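Local atomic coordinates of DNA-binding protein reb1 (Schizosaccharomyces pombe, PDB entry 5EYB), a protein that binds specific sites in ribosomal DNA and upstream of many RNA polymerase II genes, and takes part in terminating transcription by RNA polymerase I. Residues Y123-C126 / N127-A131; D153-S156 / I157-H160; G316-T319 / R320-L324. All blocks are in the same frame, centred on the assembly; numbering follows the deposited sequence.

Contact 1 (Y123-C126 / N127-A131); sequences YQFC and NQIWA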
ATOM      1  N   TYR A 123       4.629 -20.032 -23.172  1.00103.16           N
ATOM      2  CA  TYR A 123       3.216 -19.731 -23.348  1.00100.73           C
ATOM      3  C   TYR A 123       2.381 -20.986 -23.117  1.00 94.37           C
ATOM      4  O   TYR A 123       1.390 -20.954 -22.387  1.00 94.66           O
ATOM      5  CB  TYR A 123       2.945 -19.156 -24.739  1.00107.22           C
ATOM      6  CG  TYR A 123       1.508 -18.731 -24.942  1.00110.87           C
ATOM      7  CD1 TYR A 123       1.007 -17.591 -24.324  1.00110.14           C
ATOM      8  CD2 TYR A 123       0.652 -19.469 -25.750  1.00115.93           C
ATOM      9  CE1 TYR A 123      -0.308 -17.199 -24.504  1.00112.33           C
ATOM     10  CE2 TYR A 123      -0.664 -19.083 -25.937  1.00117.97           C
ATOM     11  CZ  TYR A 123      -1.138 -17.947 -25.312  1.00116.90           C
ATOM     12  OH  TYR A 123      -2.446 -17.561 -25.495  1.00119.62           O
ATOM     13  N   GLN A 124       2.791 -22.091 -23.737  1.00 90.19           N
ATOM     14  CA  GLN A 124       2.116 -23.371 -23.547  1.00 90.22           C
ATOM     15  C   GLN A 124       2.117 -23.785 -22.081  1.00 89.16           C
ATOM     16  O   GLN A 124       1.150 -24.367 -21.588  1.00 89.38           O
ATOM     17  CB  GLN A 124       2.772 -24.461 -24.398  1.00 95.24           C
ATOM     18  CG  GLN A 124       2.336 -24.458 -25.853  1.00100.95           C
ATOM     19  CD  GLN A 124       2.951 -25.594 -26.647  1.00105.06           C
ATOM     20  OE1 GLN A 124       4.147 -25.869 -26.537  1.00104.32           O
ATOM     21  NE2 GLN A 124       2.133 -26.267 -27.451  1.00107.79           N
ATOM     22  N   PHE A 125       3.210 -23.477 -21.389  1.00 86.32           N
ATOM     23  CA  PHE A 125       3.325 -23.770 -19.968  1.00 78.61           C
ATOM     24  C   PHE A 125       2.257 -23.035 -19.158  1.00 75.61           C
ATOM     25  O   PHE A 125       1.599 -23.628 -18.307  1.00 73.19           O
ATOM     26  CB  PHE A 125       4.719 -23.402 -19.460  1.00 73.06           C
ATOM     27  CG  PHE A 125       4.893 -23.582 -17.980  1.00 67.22           C
ATOM     28  CD1 PHE A 125       5.062 -24.846 -17.438  1.00 67.19           C
ATOM     29  CD2 PHE A 125       4.894 -22.488 -17.132  1.00 64.64           C
ATOM     30  CE1 PHE A 125       5.223 -25.014 -16.072  1.00 66.23           C
ATOM     31  CE2 PHE A 125       5.056 -22.650 -15.766  1.00 62.91           C
ATOM     32  CZ  PHE A 125       5.220 -23.914 -15.236  1.00 61.67           C
ATOM     33  N   CYS A 126       2.085 -21.746 -19.437  1.00 72.51           N
ATOM     34  CA  CYS A 126       1.138 -20.921 -18.695  1.00 70.95           C
ATOM     35  C   CYS A 126      -0.306 -21.362 -18.913  1.00 79.04           C
ATOM     36  O   CYS A 126      -1.110 -21.355 -17.978  1.00 82.72           O
ATOM     37  CB  CYS A 126       1.293 -19.450 -19.084  1.00 67.96           C
ATOM     38  SG  CYS A 126       2.907 -18.740 -18.703  1.00 77.69           S
ATOM     39  N   ASN A 127      -0.634 -21.739 -20.145  1.00 81.15           N
ATOM     40  CA  ASN A 127      -1.991 -22.167 -20.470  1.00 83.25           C
ATOM     41  C   ASN A 127      -2.359 -23.477 -19.788  1.00 78.17           C
ATOM     42  O   ASN A 127      -3.491 -23.655 -19.343  1.00 75.81           O
ATOM     43  CB  ASN A 127      -2.163 -22.302 -21.984  1.00 99.06           C
ATOM     44  CG  ASN A 127      -2.227 -20.959 -22.684  1.00106.92           C
ATOM     45  OD1 ASN A 127      -3.308 -20.404 -22.896  1.00100.92           O
ATOM     46  ND2 ASN A 127      -1.066 -20.422 -23.040  1.00114.42           N
ATOM     47  N   GLN A 128      -1.401 -24.393 -19.707  1.00 76.49           N
ATOM     48  CA  GLN A 128      -1.637 -25.678 -19.060  1.00 75.45           C
ATOM     49  C   GLN A 128      -1.787 -25.518 -17.549  1.00 76.22           C
ATOM     50  O   GLN A 128      -2.548 -26.248 -16.915  1.00 77.31           O
ATOM     51  CB  GLN A 128      -0.507 -26.653 -19.383  1.00 74.30           C
ATOM     52  CG  GLN A 128      -0.517 -27.142 -20.819  1.00 78.58           C
ATOM     53  CD  GLN A 128      -1.797 -27.873 -21.172  1.00 84.17           C
ATOM     54  OE1 GLN A 128      -2.169 -28.849 -20.521  1.00 85.88           O
ATOM     55  NE2 GLN A 128      -2.484 -27.399 -22.205  1.00 83.63           N
ATOM     56  N   ILE A 129      -1.061 -24.564 -16.976  1.00 73.11           N
ATOM     57  CA  ILE A 129      -1.212 -24.245 -15.562  1.00 72.03           C
ATOM     58  C   ILE A 129      -2.635 -23.766 -15.301  1.00 73.02           C
ATOM     59  O   ILE A 129      -3.273 -24.170 -14.327  1.00 73.05           O
ATOM     60  CB  ILE A 129      -0.213 -23.158 -15.106  1.00 71.99           C
ATOM     61  CG1 ILE A 129       1.224 -23.683 -15.145  1.00 75.38           C
ATOM     62  CG2 ILE A 129      -0.543 -22.680 -13.707  1.00 72.19           C
ATOM     63  CD1 ILE A 129       1.542 -24.686 -14.067  1.00 76.78           C
ATOM     64  N   TRP A 130      -3.131 -22.919 -16.198  1.00 70.04           N
ATOM     65  CA  TRP A 130      -4.437 -22.289 -16.036  1.00 67.97           C
ATOM     66  C   TRP A 130      -5.558 -22.986 -16.812  1.00 71.79           C
ATOM     67  O   TRP A 130      -6.634 -22.422 -16.991  1.00 77.78           O
ATOM     68  CB  TRP A 130      -4.358 -20.821 -16.464  1.00 60.67           C
ATOM     69  CG  TRP A 130      -3.658 -19.952 -15.478  1.00 53.02           C
ATOM     70  CD1 TRP A 130      -2.315 -19.720 -15.394  1.00 53.92           C
ATOM     71  CD2 TRP A 130      -4.264 -19.190 -14.429  1.00 44.82           C
ATOM     72  NE1 TRP A 130      -2.049 -18.861 -14.355  1.00 48.17           N
ATOM     73  CE2 TRP A 130      -3.230 -18.523 -13.747  1.00 43.94           C
ATOM     74  CE3 TRP A 130      -5.582 -19.011 -14.002  1.00 44.00           C
ATOM     75  CZ2 TRP A 130      -3.473 -17.688 -12.660  1.00 45.35           C
ATOM     76  CZ3 TRP A 130      -5.821 -18.183 -12.924  1.00 46.21           C
ATOM     77  CH2 TRP A 130      -4.772 -17.531 -12.264  1.00 47.31           C
ATOM     78  N   ALA A 131      -5.312 -24.211 -17.260  1.00 75.66           N
ATOM     79  CA  ALA A 131      -6.296 -24.939 -18.058  1.00 80.62           C
ATOM     80  C   ALA A 131      -7.376 -25.597 -17.203  1.00 86.64           C
ATOM     81  O   ALA A 131      -7.642 -26.789 -17.348  1.00 99.07           O
ATOM     82  CB  ALA A 131      -5.603 -25.987 -18.915  1.00 81.40           C
TER

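Contact 2 (D153-S156 / I157-H160); sequences DAKS and IYHH. With nucleotides of chain B; nucleotides of chain C.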
ATOM      1  N   ASP A 153       5.335 -23.331   2.646  1.00 59.43           N
ATOM      2  CA  ASP A 153       4.108 -24.093   2.428  1.00 58.89           C
ATOM      3  C   ASP A 153       3.860 -24.302   0.940  1.00 56.08           C
ATOM      4  O   ASP A 153       4.056 -23.394   0.132  1.00 54.03           O
ATOM      5  CB  ASP A 153       2.910 -23.387   3.067  1.00 70.38           C
ATOM      6  CG  ASP A 153       1.597 -24.076   2.758  1.00 76.34           C
ATOM      7  OD1 ASP A 153       1.579 -25.323   2.713  1.00 82.41           O
ATOM      8  OD2 ASP A 153       0.585 -23.375   2.551  1.00 81.47           O
ATOM      9  N   ALA A 154       3.434 -25.510   0.584  1.00 56.62           N
ATOM     10  CA  ALA A 154       3.282 -25.889  -0.815  1.00 54.96           C
ATOM     11  C   ALA A 154       2.198 -25.076  -1.516  1.00 55.57           C
ATOM     12  O   ALA A 154       2.247 -24.897  -2.729  1.00 51.19           O
ATOM     13  CB  ALA A 154       2.983 -27.374  -0.926  1.00 56.98           C
ATOM     14  N   LYS A 155       1.230 -24.582  -0.749  1.00 58.88           N
ATOM     15  CA  LYS A 155       0.131 -23.797  -1.305  1.00 60.14           C
ATOM     16  C   LYS A 155       0.600 -22.401  -1.705  1.00 62.39           C
ATOM     17  O   LYS A 155       0.098 -21.815  -2.668  1.00 66.63           O
ATOM     18  CB  LYS A 155      -1.018 -23.699  -0.303  1.00 52.82           C
ATOM     19  CG  LYS A 155      -2.340 -23.286  -0.925  1.00 51.62           C
ATOM     20  CD  LYS A 155      -2.779 -24.291  -1.981  1.00 54.93           C
ATOM     21  CE  LYS A 155      -4.179 -23.993  -2.504  1.00 55.81           C
ATOM     22  NZ  LYS A 155      -4.663 -25.067  -3.420  1.00 57.35           N
ATOM     23  N   SER A 156       1.558 -21.873  -0.951  1.00 57.95           N
ATOM     24  CA  SER A 156       2.152 -20.578  -1.250  1.00 56.78           C
ATOM     25  C   SER A 156       2.865 -20.623  -2.592  1.00 58.21           C
ATOM     26  O   SER A 156       2.742 -19.708  -3.413  1.00 56.88           O
ATOM     27  CB  SER A 156       3.128 -20.168  -0.144  1.00 59.66           C
ATOM     28  OG  SER A 156       3.852 -19.003  -0.500  1.00 51.27           O
ATOM     29  N   ILE A 157       3.614 -21.699  -2.801  1.00 48.74           N
ATOM     30  CA  ILE A 157       4.345 -21.912  -4.042  1.00 49.95           C
ATOM     31  C   ILE A 157       3.383 -22.093  -5.214  1.00 57.93           C
ATOM     32  O   ILE A 157       3.621 -21.585  -6.309  1.00 60.61           O
ATOM     33  CB  ILE A 157       5.271 -23.139  -3.932  1.00 55.66           C
ATOM     34  CG1 ILE A 157       6.101 -23.057  -2.646  1.00 51.63           C
ATOM     35  CG2 ILE A 157       6.167 -23.256  -5.156  1.00 50.19           C
ATOM     36  CD1 ILE A 157       6.906 -24.301  -2.355  1.00 53.53           C
ATOM     37  N   TYR A 158       2.294 -22.814  -4.969  1.00 56.26           N
ATOM     38  CA  TYR A 158       1.271 -23.049  -5.978  1.00 47.82           C
ATOM     39  C   TYR A 158       0.633 -21.741  -6.463  1.00 53.20           C
ATOM     40  O   TYR A 158       0.470 -21.537  -7.667  1.00 46.00           O
ATOM     41  CB  TYR A 158       0.204 -23.996  -5.426  1.00 47.69           C
ATOM     42  CG  TYR A 158      -1.058 -24.091  -6.264  1.00 54.97           C
ATOM     43  CD1 TYR A 158      -1.113 -24.909  -7.386  1.00 48.58           C
ATOM     44  CD2 TYR A 158      -2.199 -23.376  -5.917  1.00 46.63           C
ATOM     45  CE1 TYR A 158      -2.260 -25.000  -8.143  1.00 48.92           C
ATOM     46  CE2 TYR A 158      -3.350 -23.463  -6.666  1.00 46.91           C
ATOM     47  CZ  TYR A 158      -3.379 -24.278  -7.777  1.00 50.42           C
ATOM     48  OH  TYR A 158      -4.531 -24.359  -8.527  1.00 51.49           O
ATOM     49  N   HIS A 159       0.279 -20.859  -5.529  1.00 55.65           N
ATOM     50  CA  HIS A 159      -0.308 -19.565  -5.885  1.00 48.25           C
ATOM     51  C   HIS A 159       0.693 -18.690  -6.621  1.00 50.30           C
ATOM     52  O   HIS A 159       0.353 -18.020  -7.596  1.00 53.65           O
ATOM     53  CB  HIS A 159      -0.806 -18.825  -4.644  1.00 44.99           C
ATOM     54  CG  HIS A 159      -2.090 -19.359  -4.090  1.00 47.09           C
ATOM     55  ND1 HIS A 159      -3.148 -19.736  -4.889  1.00 47.83           N
ATOM     56  CD2 HIS A 159      -2.487 -19.575  -2.813  1.00 45.48           C
ATOM     57  CE1 HIS A 159      -4.141 -20.162  -4.128  1.00 48.34           C
ATOM     58  NE2 HIS A 159      -3.764 -20.075  -2.863  1.00 49.03           N
ATOM     59  N   HIS A 160       1.931 -18.700  -6.137  1.00 52.35           N
ATOM     60  CA  HIS A 160       3.000 -17.900  -6.716  1.00 45.65           C
ATOM     61  C   HIS A 160       3.226 -18.226  -8.185  1.00 49.24           C
ATOM     62  O   HIS A 160       3.267 -17.330  -9.026  1.00 54.36           O
ATOM     63  CB  HIS A 160       4.295 -18.116  -5.938  1.00 46.06           C
ATOM     64  CG  HIS A 160       5.465 -17.380  -6.506  1.00 47.38           C
ATOM     65  ND1 HIS A 160       5.794 -16.098  -6.121  1.00 48.47           N
ATOM     66  CD2 HIS A 160       6.374 -17.737  -7.443  1.00 48.39           C
ATOM     67  CE1 HIS A 160       6.863 -15.701  -6.790  1.00 50.13           C
ATOM     68  NE2 HIS A 160       7.233 -16.677  -7.600  1.00 59.25           N
TER
ATOM     69  P    DG B   8      -5.385 -27.081 -10.839  1.00 62.01           P
ATOM     70  OP1  DG B   8      -5.716 -27.528 -12.209  1.00 64.63           O
ATOM     71  OP2  DG B   8      -4.239 -26.174 -10.615  1.00 53.28           O
ATOM     72  O5'  DG B   8      -6.681 -26.397 -10.205  1.00 48.66           O
ATOM     73  C5'  DG B   8      -7.903 -27.108 -10.187  1.00 49.94           C
ATOM     74  C4'  DG B   8      -9.082 -26.179  -9.943  1.00 53.31           C
ATOM     75  O4'  DG B   8      -9.382 -26.120  -8.526  1.00 53.63           O
ATOM     76  C3'  DG B   8      -8.903 -24.737 -10.405  1.00 56.06           C
ATOM     77  O3'  DG B   8     -10.136 -24.270 -10.941  1.00 64.40           O
ATOM     78  C2'  DG B   8      -8.525 -24.004  -9.115  1.00 53.28           C
ATOM     79  C1'  DG B   8      -9.305 -24.786  -8.062  1.00 53.54           C
ATOM     80  N9   DG B   8      -8.667 -24.815  -6.748  1.00 54.88           N
ATOM     81  C8   DG B   8      -7.354 -25.113  -6.473  1.00 55.35           C
ATOM     82  N7   DG B   8      -7.070 -25.086  -5.202  1.00 57.31           N
ATOM     83  C5   DG B   8      -8.274 -24.759  -4.590  1.00 55.99           C
ATOM     84  C6   DG B   8      -8.585 -24.588  -3.218  1.00 55.33           C
ATOM     85  O6   DG B   8      -7.834 -24.694  -2.241  1.00 58.12           O
ATOM     86  N1   DG B   8      -9.922 -24.262  -3.030  1.00 52.06           N
ATOM     87  C2   DG B   8     -10.845 -24.118  -4.036  1.00 52.26           C
ATOM     88  N2   DG B   8     -12.089 -23.798  -3.653  1.00 54.22           N
ATOM     89  N3   DG B   8     -10.569 -24.275  -5.326  1.00 52.33           N
ATOM     90  C4   DG B   8      -9.268 -24.595  -5.528  1.00 51.60           C
TER
ATOM     91  P    DT C  17       2.013 -16.367   1.193  1.00 56.56           P
ATOM     92  OP1  DT C  17       3.013 -16.728   2.220  1.00 58.54           O
ATOM     93  OP2  DT C  17       1.795 -17.270   0.039  1.00 56.89           O
ATOM     94  O5'  DT C  17       0.612 -16.156   1.916  1.00 49.66           O
ATOM     95  C5'  DT C  17       0.497 -15.228   2.971  1.00 45.75           C
ATOM     96  C4'  DT C  17      -0.825 -15.404   3.691  1.00 46.45           C
ATOM     97  O4'  DT C  17      -1.913 -14.980   2.826  1.00 48.99           O
ATOM     98  C3'  DT C  17      -1.151 -16.838   4.110  1.00 49.91           C
ATOM     99  O3'  DT C  17      -1.781 -16.815   5.378  1.00 57.27           O
ATOM    100  C2'  DT C  17      -2.111 -17.306   3.016  1.00 52.94           C
ATOM    101  C1'  DT C  17      -2.863 -16.018   2.710  1.00 50.75           C
ATOM    102  N1   DT C  17      -3.448 -15.964   1.338  1.00 48.85           N
ATOM    103  C2   DT C  17      -4.806 -15.775   1.191  1.00 51.35           C
ATOM    104  O2   DT C  17      -5.574 -15.659   2.131  1.00 53.68           O
ATOM    105  N3   DT C  17      -5.238 -15.723  -0.105  1.00 52.25           N
ATOM    106  C4   DT C  17      -4.469 -15.838  -1.249  1.00 52.42           C
ATOM    107  O4   DT C  17      -4.955 -15.777  -2.373  1.00 55.19           O
ATOM    108  C5   DT C  17      -3.058 -16.033  -1.030  1.00 49.15           C
ATOM    109  C7   DT C  17      -2.128 -16.172  -2.201  1.00 42.65           C
ATOM    110  C6   DT C  17      -2.617 -16.083   0.240  1.00 49.97           C
TER
ATOM    111  P    DG B   7      -1.093 -29.392  -5.868  1.00 59.38           P
ATOM    112  OP1  DG B   7       0.168 -29.593  -6.612  1.00 61.14           O
ATOM    113  OP2  DG B   7      -1.144 -28.388  -4.784  1.00 61.07           O
ATOM    114  O5'  DG B   7      -2.251 -29.032  -6.910  1.00 65.79           O
ATOM    115  C5'  DG B   7      -2.692 -30.015  -7.840  1.00 61.00           C
ATOM    116  C4'  DG B   7      -4.133 -29.764  -8.241  1.00 62.07           C
ATOM    117  O4'  DG B   7      -4.989 -29.974  -7.093  1.00 64.35           O
ATOM    118  C3'  DG B   7      -4.424 -28.351  -8.755  1.00 56.49           C
ATOM    119  O3'  DG B   7      -5.178 -28.407  -9.954  1.00 53.75           O
ATOM    120  C2'  DG B   7      -5.219 -27.702  -7.629  1.00 53.50           C
ATOM    121  C1'  DG B   7      -5.880 -28.896  -6.953  1.00 54.72           C
ATOM    122  N9   DG B   7      -6.103 -28.672  -5.532  1.00 54.74           N
ATOM    123  C8   DG B   7      -5.151 -28.645  -4.541  1.00 51.87           C
ATOM    124  N7   DG B   7      -5.639 -28.395  -3.359  1.00 52.54           N
ATOM    125  C5   DG B   7      -7.001 -28.235  -3.581  1.00 51.69           C
ATOM    126  C6   DG B   7      -8.046 -27.951  -2.671  1.00 51.44           C
ATOM    127  O6   DG B   7      -7.971 -27.773  -1.447  1.00 52.42           O
ATOM    128  N1   DG B   7      -9.283 -27.875  -3.312  1.00 50.33           N
ATOM    129  C2   DG B   7      -9.481 -28.053  -4.660  1.00 54.63           C
ATOM    130  N2   DG B   7     -10.746 -27.942  -5.094  1.00 52.25           N
ATOM    131  N3   DG B   7      -8.510 -28.323  -5.524  1.00 55.41           N
ATOM    132  C4   DG B   7      -7.301 -28.400  -4.915  1.00 54.34           C
TER

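Contact 3 (G316-T319 / R320-L324); sequences GRWT and RDQML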
ATOM      1  N   GLY A 316       3.445  19.543  16.249  1.00137.31           N
ATOM      2  CA  GLY A 316       4.065  18.270  16.568  1.00131.86           C
ATOM      3  C   GLY A 316       3.389  17.464  17.659  1.00120.81           C
ATOM      4  O   GLY A 316       3.526  16.241  17.700  1.00118.38           O
ATOM      5  N   ARG A 317       2.664  18.138  18.547  1.00114.73           N
ATOM      6  CA  ARG A 317       2.014  17.452  19.659  1.00106.93           C
ATOM      7  C   ARG A 317       0.872  16.575  19.161  1.00102.41           C
ATOM      8  O   ARG A 317       0.671  15.461  19.646  1.00 99.94           O
ATOM      9  CB  ARG A 317       1.495  18.452  20.693  1.00101.77           C
ATOM     10  CG  ARG A 317       1.104  17.788  22.003  1.00102.01           C
ATOM     11  CD  ARG A 317       0.536  18.770  23.013  1.00102.28           C
ATOM     12  NE  ARG A 317       0.278  18.116  24.294  1.00104.69           N
ATOM     13  CZ  ARG A 317      -0.339  18.687  25.322  1.00107.50           C
ATOM     14  NH1 ARG A 317      -0.777  19.937  25.231  1.00105.13           N
ATOM     15  NH2 ARG A 317      -0.523  18.006  26.444  1.00110.78           N
ATOM     16  N   TRP A 318       0.125  17.086  18.188  1.00100.52           N
ATOM     17  CA  TRP A 318      -0.939  16.317  17.555  1.00 93.02           C
ATOM     18  C   TRP A 318      -0.945  16.553  16.053  1.00 91.42           C
ATOM     19  O   TRP A 318      -0.708  17.668  15.590  1.00 89.63           O
ATOM     20  CB  TRP A 318      -2.306  16.682  18.136  1.00 87.44           C
ATOM     21  CG  TRP A 318      -2.423  16.508  19.616  1.00 89.08           C
ATOM     22  CD1 TRP A 318      -2.359  15.337  20.313  1.00 88.99           C
ATOM     23  CD2 TRP A 318      -2.654  17.539  20.582  1.00 90.43           C
ATOM     24  NE1 TRP A 318      -2.523  15.578  21.657  1.00 88.04           N
ATOM     25  CE2 TRP A 318      -2.707  16.922  21.847  1.00 91.73           C
ATOM     26  CE3 TRP A 318      -2.816  18.926  20.500  1.00 90.46           C
ATOM     27  CZ2 TRP A 318      -2.915  17.644  23.022  1.00 95.61           C
ATOM     28  CZ3 TRP A 318      -3.022  19.640  21.667  1.00 91.61           C
ATOM     29  CH2 TRP A 318      -3.070  18.999  22.910  1.00 93.76           C
ATOM     30  N   THR A 319      -1.216  15.496  15.294  1.00 92.89           N
ATOM     31  CA  THR A 319      -1.414  15.630  13.859  1.00 93.11           C
ATOM     32  C   THR A 319      -2.848  16.069  13.614  1.00 94.28           C
ATOM     33  O   THR A 319      -3.666  16.054  14.531  1.00 90.09           O
ATOM     34  CB  THR A 319      -1.138  14.318  13.110  1.00 87.93           C
ATOM     35  OG1 THR A 319      -1.035  14.581  11.705  1.00 92.76           O
ATOM     36  CG2 THR A 319      -2.260  13.317  13.354  1.00 75.41           C
ATOM     37  N   ARG A 320      -3.146  16.461  12.379  1.00 98.31           N
ATOM     38  CA  ARG A 320      -4.489  16.898  12.013  1.00 97.59           C
ATOM     39  C   ARG A 320      -5.542  15.856  12.385  1.00 94.00           C
ATOM     40  O   ARG A 320      -6.494  16.154  13.105  1.00 89.97           O
ATOM     41  CB  ARG A 320      -4.560  17.201  10.515  1.00102.37           C
ATOM     42  CG  ARG A 320      -5.898  17.755  10.052  1.00103.05           C
ATOM     43  CD  ARG A 320      -5.946  17.884   8.537  1.00110.40           C
ATOM     44  NE  ARG A 320      -7.189  18.496   8.074  1.00115.53           N
ATOM     45  CZ  ARG A 320      -8.296  17.819   7.784  1.00117.61           C
ATOM     46  NH1 ARG A 320      -8.323  16.499   7.910  1.00114.57           N
ATOM     47  NH2 ARG A 320      -9.379  18.462   7.368  1.00120.04           N
ATOM     48  N   ASP A 321      -5.354  14.629  11.912  1.00 90.28           N
ATOM     49  CA  ASP A 321      -6.329  13.568  12.137  1.00 84.62           C
ATOM     50  C   ASP A 321      -6.531  13.259  13.622  1.00 80.36           C
ATOM     51  O   ASP A 321      -7.618  12.855  14.032  1.00 78.78           O
ATOM     52  CB  ASP A 321      -5.909  12.303  11.384  1.00 88.18           C
ATOM     53  CG  ASP A 321      -5.993  12.471   9.877  1.00 93.89           C
ATOM     54  OD1 ASP A 321      -6.965  13.092   9.403  1.00 92.95           O
ATOM     55  OD2 ASP A 321      -5.085  11.990   9.166  1.00 99.19           O
ATOM     56  N   GLN A 322      -5.493  13.460  14.427  1.00 80.00           N
ATOM     57  CA  GLN A 322      -5.595  13.230  15.867  1.00 74.48           C
ATOM     58  C   GLN A 322      -6.467  14.276  16.554  1.00 70.84           C
ATOM     59  O   GLN A 322      -7.230  13.959  17.466  1.00 67.46           O
ATOM     60  CB  GLN A 322      -4.209  13.212  16.506  1.00 78.79           C
ATOM     61  CG  GLN A 322      -3.503  11.875  16.397  1.00 84.05           C
ATOM     62  CD  GLN A 322      -2.086  11.926  16.923  1.00 92.43           C
ATOM     63  OE1 GLN A 322      -1.448  12.978  16.917  1.00 99.16           O
ATOM     64  NE2 GLN A 322      -1.585  10.787  17.387  1.00 92.34           N
ATOM     65  N   MET A 323      -6.352  15.525  16.117  1.00 70.99           N
ATOM     66  CA  MET A 323      -7.174  16.591  16.671  1.00 69.67           C
ATOM     67  C   MET A 323      -8.619  16.414  16.229  1.00 72.40           C
ATOM     68  O   MET A 323      -9.545  16.635  17.009  1.00 74.59           O
ATOM     69  CB  MET A 323      -6.648  17.962  16.244  1.00 74.28           C
ATOM     70  CG  MET A 323      -5.141  18.090  16.333  1.00 80.05           C
ATOM     71  SD  MET A 323      -4.569  19.793  16.276  1.00 81.91           S
ATOM     72  CE  MET A 323      -5.113  20.346  17.881  1.00100.08           C
ATOM     73  N   LEU A 324      -8.803  16.011  14.973  1.00 75.81           N
ATOM     74  CA  LEU A 324     -10.135  15.723  14.447  1.00 77.15           C
ATOM     75  C   LEU A 324     -10.774  14.588  15.229  1.00 72.19           C
ATOM     76  O   LEU A 324     -11.953  14.643  15.565  1.00 71.26           O
ATOM     77  CB  LEU A 324     -10.079  15.364  12.962  1.00 85.57           C
ATOM     78  CG  LEU A 324     -10.255  16.497  11.950  1.00 97.56           C
ATOM     79  CD1 LEU A 324      -9.128  17.495  12.065  1.00107.50           C
ATOM     80  CD2 LEU A 324     -10.318  15.940  10.543  1.00 99.69           C
TER

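Contact 1 (Y123-C126 / N127-A131)
Tyr123 and Asn127, one helical turn apart, meet through a single carbonyl oxygen that takes two donors from the same residue. Tyr123 O accepts the backbone N of Asn127 at 3.1 Å in the ordinary helical way, and the amide ND2 of Asn127 reaches the same Tyr123 O at 2.6 Å. The second bond comes from above the carbonyl plane and away from a lone pair, while the oxygen lies close to the plane of the donating amide. With CG set beside its own backbone N (chi1 -73°), Asn127 folds back along the helix, and ND2 also hovers over the centre of the Tyr123 ring, 3.2 Å from Tyr123 CE2. The short, flat asparagine suits this place because its amide, turned 65° from the ring plane, can bond to the main chain and still set ND2 over the ring face. Gln124 O and Phe125 O are satisfied by the N atoms of Gln128 and Ile129. These residues make up nearly all of helix 122-129, in the second Myb-associated domain, and the helix packs on helix 136-147 with Ile129 against Ile138 and Tyr142. On that buried face Ile129 CG1 sits over the Phe125 ring in a CH-pi contact, 4.1 Å from its centroid, and Phe125 meets Phe141 and Tyr165 edge-to-face. Two apolar side chains of this kind suit a helix face shut off from water. Trp130, the first residue to leave helical angles, still gives its N to Cys126 O at 3.1 Å, and its CD1 lies 3.3 Å from Cys126 O, in the indole plane. The indole N-H, at NE1, is bonded to Arg162 O, and Trp130 O accepts Arg198 NH2.

Contact 2 (D153-S156 / I157-H160)
Lys155 and Tyr158 both swing CG away from the backbone N, with chi1 of -162° and 168°, and a bend at chi2 of the lysine (60°) brings the two side chains alongside each other, pointing the same way into the DNA. Lysine is long and flexible enough for its NZ to reach the major-groove edge of a guanine: it bonds DG8 of chain B at N7, 3.0 Å away, and more weakly at O6, an acceptor pair characteristic of that base. Tyr158 reaches the backbone of the same nucleotide, its OH donating to DG8 OP2 at 2.8 Å with that oxygen in the plane of the ring. A phenylalanine here would probably leave OP2 without this donor and let the DG8 backbone shift relative to the lysine beside it. His159 lies across the lysine, its NE2 4.0 Å from Lys155 CE, and this NE2 is bonded to O4 of another thymine of the bound DNA. Its CD2 packs 3.5 Å from the methyl C7 of DT17 of chain C, so one imidazole reads two different thymines, one through its O4 and DT17 through its methyl. Small Ser156 fits close to the phosphate of DT17, where OG donates to OP2 at 2.7 Å, and His160 ND1 holds another phosphate. Underneath, the N atoms of Tyr158, His159 and His160 bond to the O atoms of Ala154, Lys155 and Ser156, keeping these side chains in step. Base contacts flanked by phosphate contacts are characteristic of a DNA-recognition helix, and helix 154-164 is consistent with that role in a helix-turn-helix-like fold.

Contact 3 (G316-T319 / R320-L324)
Thr319 and Gln322 are joined by the main polar bond at the start of helix 320-333: Thr319 N donates to Gln322 OE1 at 3.0 Å, almost straight at 168°. Gln322 can do this because its CG stands beside its own backbone N (chi1 -83°) and the chain then runs extended, carrying the amide back to the N-cap residue. The other half of that amide is used too, NE2 being bonded to Lys277 O, so a glutamine, with both an acceptor and a donor, suits a buried position between two backbone groups. Among main-chain bonds, Met323 N reaches Thr319 O at 3.2 Å, closing the first helical turn, and Gln322 N adds a weak bond to the same oxygen. There are two apolar contacts. Thr319 CG2 rests against Gln322 CG at 3.6 Å, the methyl of this beta-branched residue covering the aliphatic part of the glutamine. Trp318 and Met323 cross at about a right angle: Met323 CG touches Trp318 CB at 3.6 Å, and the flexible thioether, bent at chi3, brings Met323 CE to 3.8 Å from Trp318 CE3. Both also pack on Trp289 of helix 284-299, and Trp318 stacks on Phe282 while Trp318 NE1 bonds to Ser280 O. Of the charged groups, Asp321 finds its strong partner in Lys271, and its approach to Arg320 NH1 is long. Thr319 occupies the N-cap position without a capping bond from its side chain, whereas Gln322, at N3, returns to the N-cap N-H: this is one half of a capping box, without the return bond from the N-cap side chain.

Contacts 1 and 2 belong to one Myb-associated domain and follow each other along the chain, with centres about 17 Å apart and nearest atoms about 6 Å apart. They do not touch, but Trp130 of contact 1 bonds to Arg162, further along the helix that carries contact 2. Contact 2 holds the DNA directly, whereas contacts 1 and 3 each come within about 4 Å of it at their nearest atoms. Contact 3 lies on the opposite side of the chain's centre, about 43 Å from contact 2 and 52 Å from contact 1 between centres, consistent with an elongated protein that follows its DNA site.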